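Local coordinates for aminotransferase class I and II (Streptococcus suis 89/1591, PDB 3OP7), which probably transfers amino groups between amino acids and 2-oxo acids, with pyridoxal 5'-phosphate carried as a Schiff base on a lysine, at residues L111-Q116 / F340-Y345; E293-V298 / K363-L368; V311-D316 / G344-G349; P318-C323 / L334-R339. One frame throughout, in Å; residues are numbered along the deposited sequence.

How the contacts relate
Contacts 2, 3 and 4 build the C-terminal small domain around one four-stranded antiparallel sheet, while contact 1 ties a loop of that domain to the large mixed sheet. Contact 3 pairs strands 309-313 and 345-348 through backbone bonds; contact 4 lays helix 319-330 against the next strand, 335-336, and contact 2 brings in the end of helix 354-368. Contacts 1, 2 and 4 are largely buried, contact 3 only partly, with Lys312 exposed. Aliphatic packing dominates where helices meet the sheet. Carboxylates are held by a tyrosine in contact 1, by an arginine and an asparagine in contact 4, and, buried, by a backbone N-H and a water in contact 2.

Contact 1. Residues L111-Q116 / F340-Y345; sequences LYPTYQ and FERDGY
At the junction of the large and small domains of a fold type I aminotransferase, Tyr112 and Pro113, where strand 107-112 runs out, meet Phe340, Glu341 and Arg342 of the loop leading into strand 345-348. The polar link is a very short hydrogen bond from Tyr112 OH to Glu341 OE1, 2.5 Å. The carboxylate oxygen comes to the edge of the tyrosine ring, near its plane, yet the carboxylate itself stands almost upright to the ring, the two planes 82° apart. Glu341 reaches it with CG opposite the backbone N (chi1 -153°) and an extended chain beyond, while its CB rests 3.3 Å from Tyr112 OH.

Pro113, which follows a cis peptide bond, fills the middle. Its CG lies 3.2 Å from Phe340 O, and its CB packs on Phe340 CB at 4.1 Å. On the far end of the pyrrolidine ring, CD sits over the centre of one face of the Arg342 guanidinium, 3.5 Å above the plane, so an aliphatic carbon lids a flat cation. The arginine bends at chi2 (-80°) to lie across the proline, and a weak bond of 3.5 Å from Arg342 NH1 to Glu341 O folds it back on its own loop. Its stronger partners are Gln133 OE1 and Ile134 O, which take NH2.

Those two residues belong to strand 128-135, the parallel neighbour of 107-112, which also packs against Tyr112 and Pro113; Tyr119 of helix 117-124 meets the Tyr112 ring edge-to-face.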
loop_
_atom_site.group_PDB
_atom_site.type_symbol
_atom_site.label_atom_id
_atom_site.label_comp_id
_atom_site.label_asym_id
_atom_site.label_seq_id
_atom_site.Cartn_x
_atom_site.Cartn_y
_atom_site.Cartn_z
ATOM N N LEU A 111 15.640 -10.920 12.893
ATOM C CA LEU A 111 15.339 -10.837 14.309
ATOM C C LEU A 111 14.024 -11.582 14.574
ATOM O O LEU A 111 13.123 -11.572 13.739
ATOM C CB LEU A 111 15.217 -9.360 14.718
ATOM C CG LEU A 111 15.153 -9.002 16.199
ATOM C CD1 LEU A 111 16.432 -9.409 16.900
ATOM C CD2 LEU A 111 14.812 -7.480 16.347
ATOM N N TYR A 112 13.913 -12.225 15.744
ATOM C CA TYR A 112 12.749 -13.070 15.988
ATOM C C TYR A 112 12.532 -13.292 17.472
ATOM O O TYR A 112 13.499 -13.579 18.219
ATOM C CB TYR A 112 12.882 -14.432 15.283
ATOM C CG TYR A 112 11.597 -15.204 15.311
ATOM C CD1 TYR A 112 10.603 -14.937 14.369
ATOM C CD2 TYR A 112 11.334 -16.160 16.291
ATOM C CE1 TYR A 112 9.397 -15.590 14.373
ATOM C CE2 TYR A 112 10.110 -16.854 16.288
ATOM C CZ TYR A 112 9.148 -16.542 15.335
ATOM O OH TYR A 112 7.915 -17.181 15.284
ATOM N N PRO A 113 11.278 -13.129 17.934
ATOM C CA PRO A 113 10.133 -12.537 17.284
ATOM C C PRO A 113 10.375 -11.091 16.986
ATOM O O PRO A 113 11.202 -10.443 17.601
ATOM C CB PRO A 113 9.021 -12.575 18.366
ATOM C CG PRO A 113 9.513 -13.191 19.440
ATOM C CD PRO A 113 10.919 -13.647 19.257
ATOM N N THR A 114 9.679 -10.599 15.982
ATOM C CA THR A 114 9.753 -9.218 15.621
ATOM C C THR A 114 8.496 -8.914 14.810
ATOM O O THR A 114 7.609 -9.748 14.706
ATOM C CB THR A 114 11.005 -8.913 14.738
ATOM O OG1 THR A 114 11.107 -7.508 14.587
ATOM C CG2 THR A 114 10.935 -9.577 13.327
ATOM N N TYR A 115 8.418 -7.746 14.206
ATOM C CA TYR A 115 7.266 -7.428 13.327
ATOM C C TYR A 115 7.136 -8.413 12.159
ATOM O O TYR A 115 8.108 -8.678 11.442
ATOM C CB TYR A 115 7.400 -5.992 12.827
ATOM C CG TYR A 115 6.072 -5.409 12.389
ATOM C CD1 TYR A 115 5.076 -5.194 13.308
ATOM C CD2 TYR A 115 5.829 -5.064 11.078
ATOM C CE1 TYR A 115 3.861 -4.666 12.947
ATOM C CE2 TYR A 115 4.654 -4.504 10.720
ATOM C CZ TYR A 115 3.640 -4.326 11.647
ATOM O OH TYR A 115 2.392 -3.781 11.300
ATOM N N GLN A 116 5.960 -9.014 11.984
ATOM C CA GLN A 116 5.847 -10.216 11.136
ATOM C C GLN A 116 6.245 -10.022 9.673
ATOM O O GLN A 116 6.680 -10.952 9.021
ATOM C CB GLN A 116 4.428 -10.829 11.250
ATOM C CG GLN A 116 4.240 -12.144 10.507
ATOM C CD GLN A 116 2.891 -12.796 10.758
ATOM O OE1 GLN A 116 2.133 -12.357 11.633
ATOM N NE2 GLN A 116 2.594 -13.861 10.013
ATOM N N PHE A 340 3.237 -13.958 18.977
ATOM C CA PHE A 340 4.662 -13.678 18.708
ATOM C C PHE A 340 5.563 -14.924 18.953
ATOM O O PHE A 340 6.783 -14.813 19.085
ATOM C CB PHE A 340 5.129 -12.495 19.588
ATOM C CG PHE A 340 4.185 -11.323 19.598
ATOM C CD1 PHE A 340 3.153 -11.250 20.524
ATOM C CD2 PHE A 340 4.300 -10.293 18.665
ATOM C CE1 PHE A 340 2.258 -10.178 20.523
ATOM C CE2 PHE A 340 3.404 -9.220 18.653
ATOM C CZ PHE A 340 2.386 -9.159 19.588
ATOM N N GLU A 341 4.959 -16.115 19.005
ATOM C CA GLU A 341 5.628 -17.351 19.355
ATOM C C GLU A 341 6.450 -17.263 20.644
ATOM O O GLU A 341 7.464 -17.937 20.794
ATOM C CB GLU A 341 6.451 -17.943 18.189
ATOM C CG GLU A 341 6.589 -19.504 18.304
ATOM C CD GLU A 341 7.435 -20.170 17.201
ATOM O OE1 GLU A 341 7.890 -19.467 16.272
ATOM O OE2 GLU A 341 7.664 -21.409 17.285
ATOM N N ARG A 342 5.965 -16.481 21.606
ATOM C CA ARG A 342 6.506 -16.512 22.970
ATOM C C ARG A 342 5.360 -16.501 23.966
ATOM O O ARG A 342 4.980 -15.439 24.485
ATOM C CB ARG A 342 7.392 -15.302 23.239
ATOM C CG ARG A 342 8.721 -15.298 22.496
ATOM C CD ARG A 342 9.780 -16.189 23.191
ATOM N NE ARG A 342 11.153 -15.931 22.689
ATOM C CZ ARG A 342 11.621 -16.357 21.524
ATOM N NH1 ARG A 342 10.821 -17.073 20.719
ATOM N NH2 ARG A 342 12.899 -16.075 21.155
ATOM N N ASP A 343 4.809 -17.681 24.245
ATOM C CA ASP A 343 3.694 -17.792 25.178
ATOM C C ASP A 343 4.245 -17.524 26.606
ATOM O O ASP A 343 5.448 -17.570 26.832
ATOM C CB ASP A 343 3.042 -19.183 25.035
ATOM C CG ASP A 343 1.559 -19.211 25.441
ATOM O OD1 ASP A 343 1.099 -18.278 26.138
ATOM O OD2 ASP A 343 0.858 -20.199 25.094
ATOM N N GLY A 344 3.366 -17.228 27.553
ATOM C CA GLY A 344 3.774 -16.815 28.887
ATOM C C GLY A 344 3.873 -15.311 29.056
ATOM O O GLY A 344 4.134 -14.847 30.177
ATOM N N TYR A 345 3.617 -14.563 27.963
ATOM C CA TYR A 345 3.719 -13.114 27.930
ATOM C C TYR A 345 2.513 -12.515 27.210
ATOM O O TYR A 345 1.868 -13.176 26.372
ATOM C CB TYR A 345 4.974 -12.680 27.141
ATOM C CG TYR A 345 6.284 -13.161 27.687
ATOM C CD1 TYR A 345 6.744 -14.434 27.397
ATOM C CD2 TYR A 345 7.079 -12.345 28.484
ATOM C CE1 TYR A 345 7.965 -14.886 27.900
ATOM C CE2 TYR A 345 8.288 -12.807 29.024
ATOM C CZ TYR A 345 8.728 -14.071 28.709
ATOM O OH TYR A 345 9.935 -14.575 29.201
#

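Contact 2. Residues E293-V298 / K363-L368; sequences EEEPLV and KLSQFL
This is a helix-to-turn packing at the outer side of the small domain: Leu368, at the end of helix 354-368, is pressed against Glu295, Leu297 and Val298, where helix 270-294 passes through a type I turn into strand 298-300. The two methyls of Leu368 divide the work. CD1 touches Val298 CG1 at 3.6 Å and Glu295 CD at the same distance, whereas CD2 lies 4.0 Å from Leu297 CD1, the two leucines running past each other in opposite senses.

Glu295 is buried, and several groups address its carboxylate. The chain bends at chi2 (52°), folding OE2 back to accept Leu297 N at 3.2 Å, so that the side chain braces its own turn, whose backbone bond runs from Val298 N to Glu295 O. On the helix side, a water lies 2.6 Å from Glu295 OE1 and 3.0 Å from Ser365 O, linking the two, while Ser365 OG at 3.4 Å from Glu295 OE1 makes a weak contact at most.

With Val298 also on Val311 and Ile313, the contact belongs to the two-layer alpha/beta sandwich, helices against an antiparallel sheet, characteristic of the C-terminal domain in fold type I aminotransferases.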
loop_
_atom_site.group_PDB
_atom_site.type_symbol
_atom_site.label_atom_id
_atom_site.label_comp_id
_atom_site.label_asym_id
_atom_site.label_seq_id
_atom_site.Cartn_x
_atom_site.Cartn_y
_atom_site.Cartn_z
ATOM N N GLU A 293 5.557 -3.455 39.626
ATOM C CA GLU A 293 6.156 -3.753 40.940
ATOM C C GLU A 293 5.109 -4.172 41.981
ATOM O O GLU A 293 5.391 -4.985 42.861
ATOM C CB GLU A 293 6.985 -2.588 41.474
ATOM C CG GLU A 293 8.081 -3.068 42.474
ATOM C CD GLU A 293 8.353 -2.070 43.559
ATOM O OE1 GLU A 293 8.053 -0.874 43.344
ATOM O OE2 GLU A 293 8.853 -2.478 44.636
ATOM N N GLU A 294 3.902 -3.621 41.878
ATOM C CA GLU A 294 2.841 -3.911 42.864
ATOM C C GLU A 294 2.190 -5.273 42.634
ATOM O O GLU A 294 1.648 -5.867 43.545
ATOM C CB GLU A 294 1.757 -2.820 42.814
ATOM C CG GLU A 294 2.147 -1.521 43.539
ATOM C CD GLU A 294 1.097 -0.420 43.411
ATOM O OE1 GLU A 294 0.123 -0.587 42.645
ATOM O OE2 GLU A 294 1.262 0.619 44.080
ATOM N N GLU A 295 2.226 -5.758 41.395
ATOM C CA GLU A 295 1.510 -6.974 41.039
ATOM C C GLU A 295 2.499 -8.159 41.039
ATOM O O GLU A 295 3.385 -8.246 40.158
ATOM C CB GLU A 295 0.822 -6.766 39.661
ATOM C CG GLU A 295 0.156 -7.998 39.040
ATOM C CD GLU A 295 -0.802 -8.691 39.972
ATOM O OE1 GLU A 295 -1.796 -8.018 40.358
ATOM O OE2 GLU A 295 -0.553 -9.891 40.319
ATOM N N PRO A 296 2.351 -9.090 41.998
ATOM C CA PRO A 296 3.366 -10.146 42.120
ATOM C C PRO A 296 3.359 -11.202 41.001
ATOM O O PRO A 296 4.358 -11.911 40.818
ATOM C CB PRO A 296 3.054 -10.784 43.492
ATOM C CG PRO A 296 1.619 -10.493 43.732
ATOM C CD PRO A 296 1.267 -9.237 42.990
ATOM N N LEU A 297 2.270 -11.291 40.238
ATOM C CA LEU A 297 2.171 -12.268 39.145
ATOM C C LEU A 297 2.659 -11.718 37.813
ATOM O O LEU A 297 2.545 -12.400 36.781
ATOM C CB LEU A 297 0.730 -12.771 38.989
ATOM C CG LEU A 297 0.178 -13.590 40.169
ATOM C CD1 LEU A 297 -1.216 -14.126 39.820
ATOM C CD2 LEU A 297 1.143 -14.717 40.573
ATOM N N VAL A 298 3.155 -10.487 37.791
ATOM C CA VAL A 298 3.645 -9.942 36.518
ATOM C C VAL A 298 5.005 -9.323 36.692
ATOM O O VAL A 298 5.312 -8.776 37.736
ATOM C CB VAL A 298 2.699 -8.879 35.900
ATOM C CG1 VAL A 298 1.247 -9.341 35.979
ATOM C CG2 VAL A 298 2.850 -7.536 36.607
ATOM N N LYS A 363 -8.371 -3.613 36.257
ATOM C CA LYS A 363 -9.166 -4.786 35.898
ATOM C C LYS A 363 -8.309 -6.030 35.654
ATOM O O LYS A 363 -8.729 -7.138 35.969
ATOM C CB LYS A 363 -10.061 -4.506 34.686
ATOM C CG LYS A 363 -11.216 -3.504 34.952
ATOM C CD LYS A 363 -12.325 -4.093 35.842
ATOM C CE LYS A 363 -13.642 -3.318 35.722
ATOM N NZ LYS A 363 -14.579 -3.601 36.860
ATOM N N LEU A 364 -7.122 -5.847 35.084
ATOM C CA LEU A 364 -6.165 -6.945 34.916
ATOM C C LEU A 364 -5.753 -7.500 36.275
ATOM O O LEU A 364 -5.708 -8.719 36.463
ATOM C CB LEU A 364 -4.928 -6.471 34.146
ATOM C CG LEU A 364 -3.859 -7.518 33.846
ATOM C CD1 LEU A 364 -4.465 -8.818 33.278
ATOM C CD2 LEU A 364 -2.781 -6.947 32.898
ATOM N N SER A 365 -5.482 -6.615 37.231
ATOM C CA SER A 365 -5.163 -7.065 38.606
ATOM C C SER A 365 -6.330 -7.812 39.273
ATOM O O SER A 365 -6.110 -8.772 40.017
ATOM C CB SER A 365 -4.736 -5.888 39.490
ATOM O OG SER A 365 -3.477 -5.406 39.060
ATOM N N GLN A 366 -7.557 -7.368 39.000
ATOM C CA GLN A 366 -8.761 -8.078 39.469
ATOM C C GLN A 366 -8.806 -9.511 38.938
ATOM O O GLN A 366 -9.054 -10.456 39.685
ATOM C CB GLN A 366 -10.034 -7.348 39.020
ATOM C CG GLN A 366 -10.538 -6.217 39.930
ATOM C CD GLN A 366 -11.812 -5.602 39.368
ATOM O OE1 GLN A 366 -12.685 -6.327 38.887
ATOM N NE2 GLN A 366 -11.920 -4.269 39.406
ATOM N N PHE A 367 -8.561 -9.650 37.637
ATOM C CA PHE A 367 -8.507 -10.946 36.986
ATOM C C PHE A 367 -7.394 -11.804 37.597
ATOM O O PHE A 367 -7.615 -12.970 37.923
ATOM C CB PHE A 367 -8.291 -10.752 35.472
ATOM C CG PHE A 367 -8.493 -11.995 34.668
ATOM C CD1 PHE A 367 -9.696 -12.694 34.721
ATOM C CD2 PHE A 367 -7.483 -12.473 33.843
ATOM C CE1 PHE A 367 -9.882 -13.861 33.964
ATOM C CE2 PHE A 367 -7.665 -13.630 33.096
ATOM C CZ PHE A 367 -8.862 -14.321 33.150
ATOM N N LEU A 368 -6.226 -11.203 37.804
ATOM C CA LEU A 368 -5.064 -11.925 38.360
ATOM C C LEU A 368 -5.257 -12.443 39.781
ATOM O O LEU A 368 -4.676 -13.475 40.139
ATOM C CB LEU A 368 -3.786 -11.072 38.286
ATOM C CG LEU A 368 -3.162 -10.943 36.893
ATOM C CD1 LEU A 368 -2.279 -9.711 36.816
ATOM C CD2 LEU A 368 -2.380 -12.200 36.512
HETATM O O HOH W 1 -3.688 -9.081 41.771
#

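Contact 3. Residues V311-D316 / G344-G349; sequences VKIAVD and GYVRLG
Gly344 O is gripped twice: Ile313 N donates to it at 3.0 Å, and a water lies 2.6 Å from the same oxygen, also reaching Ile313 O. The bond from Ile313 N starts an antiparallel ladder. One residue on, Lys312 and Tyr345 form a non-hydrogen-bonded pair, followed by the hydrogen-bonded pair of Val311 and Val346, closed by Val311 N to Val346 O and Val346 N to Val311 O, each 2.9 Å. Val311 O also lies 3.0 Å from Tyr345 CA, a CA-H...O contact. Gly344 enters the strand with a positive phi (93°).

On the Lys312-Tyr345 side, the extended lysine runs obliquely along the tyrosine ring. Its CB is 3.5 Å from Tyr345 CE2, and its CE passes 3.7 Å from Tyr345 OH. That hydroxyl is hydrogen-bonded to Glu136 OE2, and the lysine ammonium makes a long, weak ion pair with the other oxygen of Glu136.

The opposite side is aliphatic. Val346 CG2 is wedged between its backbone N and carbonyl carbon, where it meets Val311 CB at 4.1 Å and Ile313 CG1 as well; Val311 CG2 brushes Leu348 CB.

Strand 298-300 flanks 309-313 on its other edge, while 335-336 flanks 345-348. Helix 319-330 lies on Ile313 and Val346, helix 354-368 on Ile313 and Leu348; at the Tyr345 ring, Phe310 of strand 309-313 lies nearly parallel to it and Trp140 meets it edge-to-face.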
loop_
_atom_site.group_PDB
_atom_site.type_symbol
_atom_site.label_atom_id
_atom_site.label_comp_id
_atom_site.label_asym_id
_atom_site.label_seq_id
_atom_site.Cartn_x
_atom_site.Cartn_y
_atom_site.Cartn_z
ATOM N N VAL A 311 4.955 -8.247 28.730
ATOM C CA VAL A 311 4.874 -8.464 30.152
ATOM C C VAL A 311 4.743 -9.962 30.404
ATOM O O VAL A 311 4.003 -10.681 29.715
ATOM C CB VAL A 311 3.659 -7.692 30.713
ATOM C CG1 VAL A 311 3.472 -7.923 32.161
ATOM C CG2 VAL A 311 3.805 -6.204 30.429
ATOM N N LYS A 312 5.521 -10.440 31.361
ATOM C CA LYS A 312 5.543 -11.856 31.702
ATOM C C LYS A 312 4.508 -12.145 32.781
ATOM O O LYS A 312 4.620 -11.621 33.886
ATOM C CB LYS A 312 6.934 -12.236 32.223
ATOM C CG LYS A 312 7.169 -13.727 32.307
ATOM C CD LYS A 312 8.509 -14.011 32.968
ATOM C CE LYS A 312 9.003 -15.437 32.725
ATOM N NZ LYS A 312 10.473 -15.514 33.018
ATOM N N ILE A 313 3.534 -12.995 32.465
ATOM C CA ILE A 313 2.455 -13.352 33.393
ATOM C C ILE A 313 2.742 -14.731 33.996
ATOM O O ILE A 313 2.712 -15.732 33.279
ATOM C CB ILE A 313 1.056 -13.365 32.657
ATOM C CG1 ILE A 313 0.798 -12.065 31.916
ATOM C CG2 ILE A 313 -0.089 -13.664 33.665
ATOM C CD1 ILE A 313 0.754 -10.812 32.768
ATOM N N ALA A 314 3.038 -14.777 35.300
ATOM C CA ALA A 314 3.315 -16.032 36.035
ATOM C C ALA A 314 2.051 -16.835 36.403
ATOM O O ALA A 314 1.762 -17.080 37.596
ATOM C CB ALA A 314 4.161 -15.742 37.305
ATOM N N VAL A 315 1.314 -17.249 35.368
ATOM C CA VAL A 315 0.109 -18.076 35.487
ATOM C C VAL A 315 0.213 -19.214 34.469
ATOM O O VAL A 315 0.567 -18.993 33.299
ATOM C CB VAL A 315 -1.181 -17.261 35.195
ATOM C CG1 VAL A 315 -2.421 -18.188 35.254
ATOM C CG2 VAL A 315 -1.310 -16.098 36.197
ATOM N N ASP A 316 -0.141 -20.417 34.903
ATOM C CA ASP A 316 0.075 -21.619 34.106
ATOM C C ASP A 316 -1.143 -21.907 33.217
ATOM O O ASP A 316 -1.942 -22.825 33.474
ATOM C CB ASP A 316 0.388 -22.821 35.027
ATOM C CG ASP A 316 0.945 -24.010 34.262
ATOM O OD1 ASP A 316 1.480 -23.807 33.160
ATOM O OD2 ASP A 316 0.854 -25.152 34.767
ATOM N N GLY A 344 3.366 -17.228 27.553
ATOM C CA GLY A 344 3.774 -16.815 28.887
ATOM C C GLY A 344 3.873 -15.311 29.056
ATOM O O GLY A 344 4.134 -14.847 30.177
ATOM N N TYR A 345 3.617 -14.563 27.963
ATOM C CA TYR A 345 3.719 -13.114 27.930
ATOM C C TYR A 345 2.513 -12.515 27.210
ATOM O O TYR A 345 1.868 -13.176 26.372
ATOM C CB TYR A 345 4.974 -12.680 27.141
ATOM C CG TYR A 345 6.284 -13.161 27.687
ATOM C CD1 TYR A 345 6.744 -14.434 27.397
ATOM C CD2 TYR A 345 7.079 -12.345 28.484
ATOM C CE1 TYR A 345 7.965 -14.886 27.900
ATOM C CE2 TYR A 345 8.288 -12.807 29.024
ATOM C CZ TYR A 345 8.728 -14.071 28.709
ATOM O OH TYR A 345 9.935 -14.575 29.201
ATOM N N VAL A 346 2.284 -11.226 27.436
ATOM C CA VAL A 346 1.271 -10.470 26.687
ATOM C C VAL A 346 1.902 -9.166 26.183
ATOM O O VAL A 346 2.754 -8.622 26.870
ATOM C CB VAL A 346 0.054 -10.164 27.597
ATOM C CG1 VAL A 346 -0.633 -11.458 28.026
ATOM C CG2 VAL A 346 0.472 -9.362 28.849
ATOM N N ARG A 347 1.537 -8.701 24.983
ATOM C CA ARG A 347 1.929 -7.362 24.521
ATOM C C ARG A 347 0.902 -6.341 25.069
ATOM O O ARG A 347 -0.309 -6.511 24.879
ATOM C CB ARG A 347 2.013 -7.262 23.024
ATOM C CG ARG A 347 2.749 -5.994 22.622
ATOM C CD ARG A 347 2.765 -5.847 21.177
ATOM N NE ARG A 347 1.438 -5.472 20.701
ATOM C CZ ARG A 347 1.145 -5.258 19.423
ATOM N NH1 ARG A 347 2.067 -5.444 18.457
ATOM N NH2 ARG A 347 -0.096 -4.889 19.108
ATOM N N LEU A 348 1.417 -5.345 25.791
ATOM C CA LEU A 348 0.631 -4.290 26.439
ATOM C C LEU A 348 1.046 -2.905 25.877
ATOM O O LEU A 348 2.206 -2.508 26.012
ATOM C CB LEU A 348 0.889 -4.360 27.930
ATOM C CG LEU A 348 -0.093 -3.566 28.797
ATOM C CD1 LEU A 348 -0.124 -4.206 30.186
ATOM C CD2 LEU A 348 0.210 -2.066 28.862
ATOM N N GLY A 349 0.128 -2.195 25.236
ATOM C CA GLY A 349 0.415 -0.879 24.691
ATOM C C GLY A 349 -0.068 0.168 25.693
ATOM O O GLY A 349 -1.269 0.309 25.918
HETATM O O HOH W 2 5.294 -16.509 31.814
#

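Contact 4. Residues P318-C323 / L334-R339; sequences PMEDFC and LVPGNR
Pro336 makes the tight part of this contact, pushing CB against the first turns of helix 319-330: 3.4 Å from Met319 O and 3.8 Å each from Met319 CB and Cys323 SG. Cys323 SG also touches Leu334 CB at 3.9 Å. Met319 is selenomethionine; only its base packs here, since bends at chi2 and chi3 turn the selenium away.

Toward solvent, close packing gives way to directed polar bonds among the partly exposed Glu320, Asn338 and Arg339. The arginine holds the carboxylate side-on: NE donates to OE1 at 2.7 Å and NH2 to OE2 at 2.8 Å, both through syn lone pairs, with the two groups only 13° from coplanar. OE1 accepts a second hydrogen bond from Asn338 ND2, 2.9 Å and almost straight (178°), arriving on the anti side. Three bonds thus fix the carboxylate's rotation, and the cation would be expected to keep it ionised. A salt bridge from Arg339 NH1 to Glu11 OE1 extends the network.

Trp12 of helix 8-16 packs on Glu320, Cys323, Pro336 and Arg339, while strand 345-348, paired with 335-336, touches Met319, Cys323 and Leu334 through Val346 and Leu348.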
loop_
_atom_site.group_PDB
_atom_site.type_symbol
_atom_site.label_atom_id
_atom_site.label_comp_id
_atom_site.label_asym_id
_atom_site.label_seq_id
_atom_site.Cartn_x
_atom_site.Cartn_y
_atom_site.Cartn_z
ATOM N N PRO A 318 -2.305 -21.165 28.761
ATOM C CA PRO A 318 -1.962 -20.470 27.506
ATOM C C PRO A 318 -2.438 -19.010 27.528
ATOM O O PRO A 318 -3.523 -18.711 28.045
ATOM C CB PRO A 318 -2.667 -21.301 26.433
ATOM C CG PRO A 318 -2.747 -22.693 27.034
ATOM C CD PRO A 318 -2.989 -22.449 28.515
HETATM N N MSE A 319 -1.602 -18.097 27.050
HETATM C CA MSE A 319 -1.969 -16.673 27.106
HETATM C C MSE A 319 -3.131 -16.336 26.184
HETATM O O MSE A 319 -3.850 -15.344 26.420
HETATM C CB MSE A 319 -0.772 -15.766 26.780
HETATM C CG MSE A 319 0.193 -15.605 27.931
HETATM SE SE MSE A 319 -0.614 -14.845 29.528
HETATM C CE MSE A 319 -0.646 -16.457 30.570
ATOM N N GLU A 320 -3.311 -17.096 25.105
ATOM C CA GLU A 320 -4.477 -16.844 24.248
ATOM C C GLU A 320 -5.755 -17.118 25.053
ATOM O O GLU A 320 -6.691 -16.326 25.029
ATOM C CB GLU A 320 -4.421 -17.656 22.957
ATOM C CG GLU A 320 -5.685 -17.540 22.080
ATOM C CD GLU A 320 -5.434 -17.024 20.655
ATOM O OE1 GLU A 320 -4.295 -16.725 20.268
ATOM O OE2 GLU A 320 -6.442 -16.863 19.927
ATOM N N ASP A 321 -5.790 -18.207 25.809
ATOM C CA ASP A 321 -6.942 -18.481 26.651
ATOM C C ASP A 321 -7.074 -17.395 27.759
ATOM O O ASP A 321 -8.186 -16.920 28.064
ATOM C CB ASP A 321 -6.813 -19.854 27.320
ATOM C CG ASP A 321 -6.838 -21.045 26.329
ATOM O OD1 ASP A 321 -7.067 -20.886 25.118
ATOM O OD2 ASP A 321 -6.652 -22.186 26.810
ATOM N N PHE A 322 -5.945 -17.011 28.361
ATOM C CA PHE A 322 -5.932 -16.003 29.428
ATOM C C PHE A 322 -6.502 -14.687 28.910
ATOM O O PHE A 322 -7.359 -14.066 29.537
ATOM C CB PHE A 322 -4.501 -15.790 29.883
ATOM C CG PHE A 322 -4.328 -14.762 30.963
ATOM C CD1 PHE A 322 -4.151 -13.422 30.648
ATOM C CD2 PHE A 322 -4.256 -15.144 32.283
ATOM C CE1 PHE A 322 -3.945 -12.480 31.642
ATOM C CE2 PHE A 322 -4.055 -14.204 33.293
ATOM C CZ PHE A 322 -3.898 -12.882 32.975
ATOM N N CYS A 323 -6.001 -14.249 27.769
ATOM C CA CYS A 323 -6.483 -13.006 27.187
ATOM C C CYS A 323 -7.942 -13.055 26.699
ATOM O O CYS A 323 -8.644 -12.045 26.774
ATOM C CB CYS A 323 -5.577 -12.564 26.042
ATOM S SG CYS A 323 -3.931 -11.987 26.610
ATOM N N LEU A 334 -5.645 -7.254 25.359
ATOM C CA LEU A 334 -4.201 -7.342 25.229
ATOM C C LEU A 334 -3.956 -8.163 23.969
ATOM O O LEU A 334 -4.929 -8.680 23.369
ATOM C CB LEU A 334 -3.625 -8.101 26.447
ATOM C CG LEU A 334 -3.690 -7.389 27.807
ATOM C CD1 LEU A 334 -3.425 -8.368 28.948
ATOM C CD2 LEU A 334 -2.662 -6.287 27.824
ATOM N N VAL A 335 -2.692 -8.324 23.578
ATOM C CA VAL A 335 -2.332 -9.295 22.525
ATOM C C VAL A 335 -1.530 -10.415 23.185
ATOM O O VAL A 335 -0.497 -10.149 23.796
ATOM C CB VAL A 335 -1.577 -8.692 21.362
ATOM C CG1 VAL A 335 -1.332 -9.800 20.254
ATOM C CG2 VAL A 335 -2.376 -7.495 20.793
ATOM N N PRO A 336 -2.024 -11.661 23.101
ATOM C CA PRO A 336 -1.311 -12.719 23.825
ATOM C C PRO A 336 -0.013 -13.118 23.149
ATOM O O PRO A 336 0.105 -13.012 21.905
ATOM C CB PRO A 336 -2.290 -13.900 23.797
ATOM C CG PRO A 336 -3.106 -13.693 22.581
ATOM C CD PRO A 336 -3.227 -12.182 22.430
ATOM N N GLY A 337 0.934 -13.593 23.967
ATOM C CA GLY A 337 2.303 -13.810 23.536
ATOM C C GLY A 337 2.515 -14.879 22.479
ATOM O O GLY A 337 3.477 -14.795 21.730
ATOM N N ASN A 338 1.633 -15.873 22.429
ATOM C CA ASN A 338 1.693 -16.907 21.391
ATOM C C ASN A 338 1.562 -16.335 19.989
ATOM O O ASN A 338 1.999 -16.963 19.030
ATOM C CB ASN A 338 0.610 -17.967 21.616
ATOM C CG ASN A 338 -0.778 -17.371 21.535
ATOM O OD1 ASN A 338 -1.081 -16.452 22.281
ATOM N ND2 ASN A 338 -1.607 -17.864 20.621
ATOM N N ARG A 339 0.966 -15.150 19.850
ATOM C CA ARG A 339 0.890 -14.482 18.541
ATOM C C ARG A 339 2.264 -13.963 18.069
ATOM O O ARG A 339 2.402 -13.568 16.886
ATOM C CB ARG A 339 -0.132 -13.339 18.558
ATOM C CG ARG A 339 -1.574 -13.751 18.907
ATOM C CD ARG A 339 -2.116 -14.727 17.885
ATOM N NE ARG A 339 -3.468 -15.243 18.111
ATOM C CZ ARG A 339 -4.453 -15.216 17.219
ATOM N NH1 ARG A 339 -4.281 -14.633 16.019
ATOM N NH2 ARG A 339 -5.607 -15.788 17.512
HETATM O O HOH W 3 -7.476 -9.618 26.373
#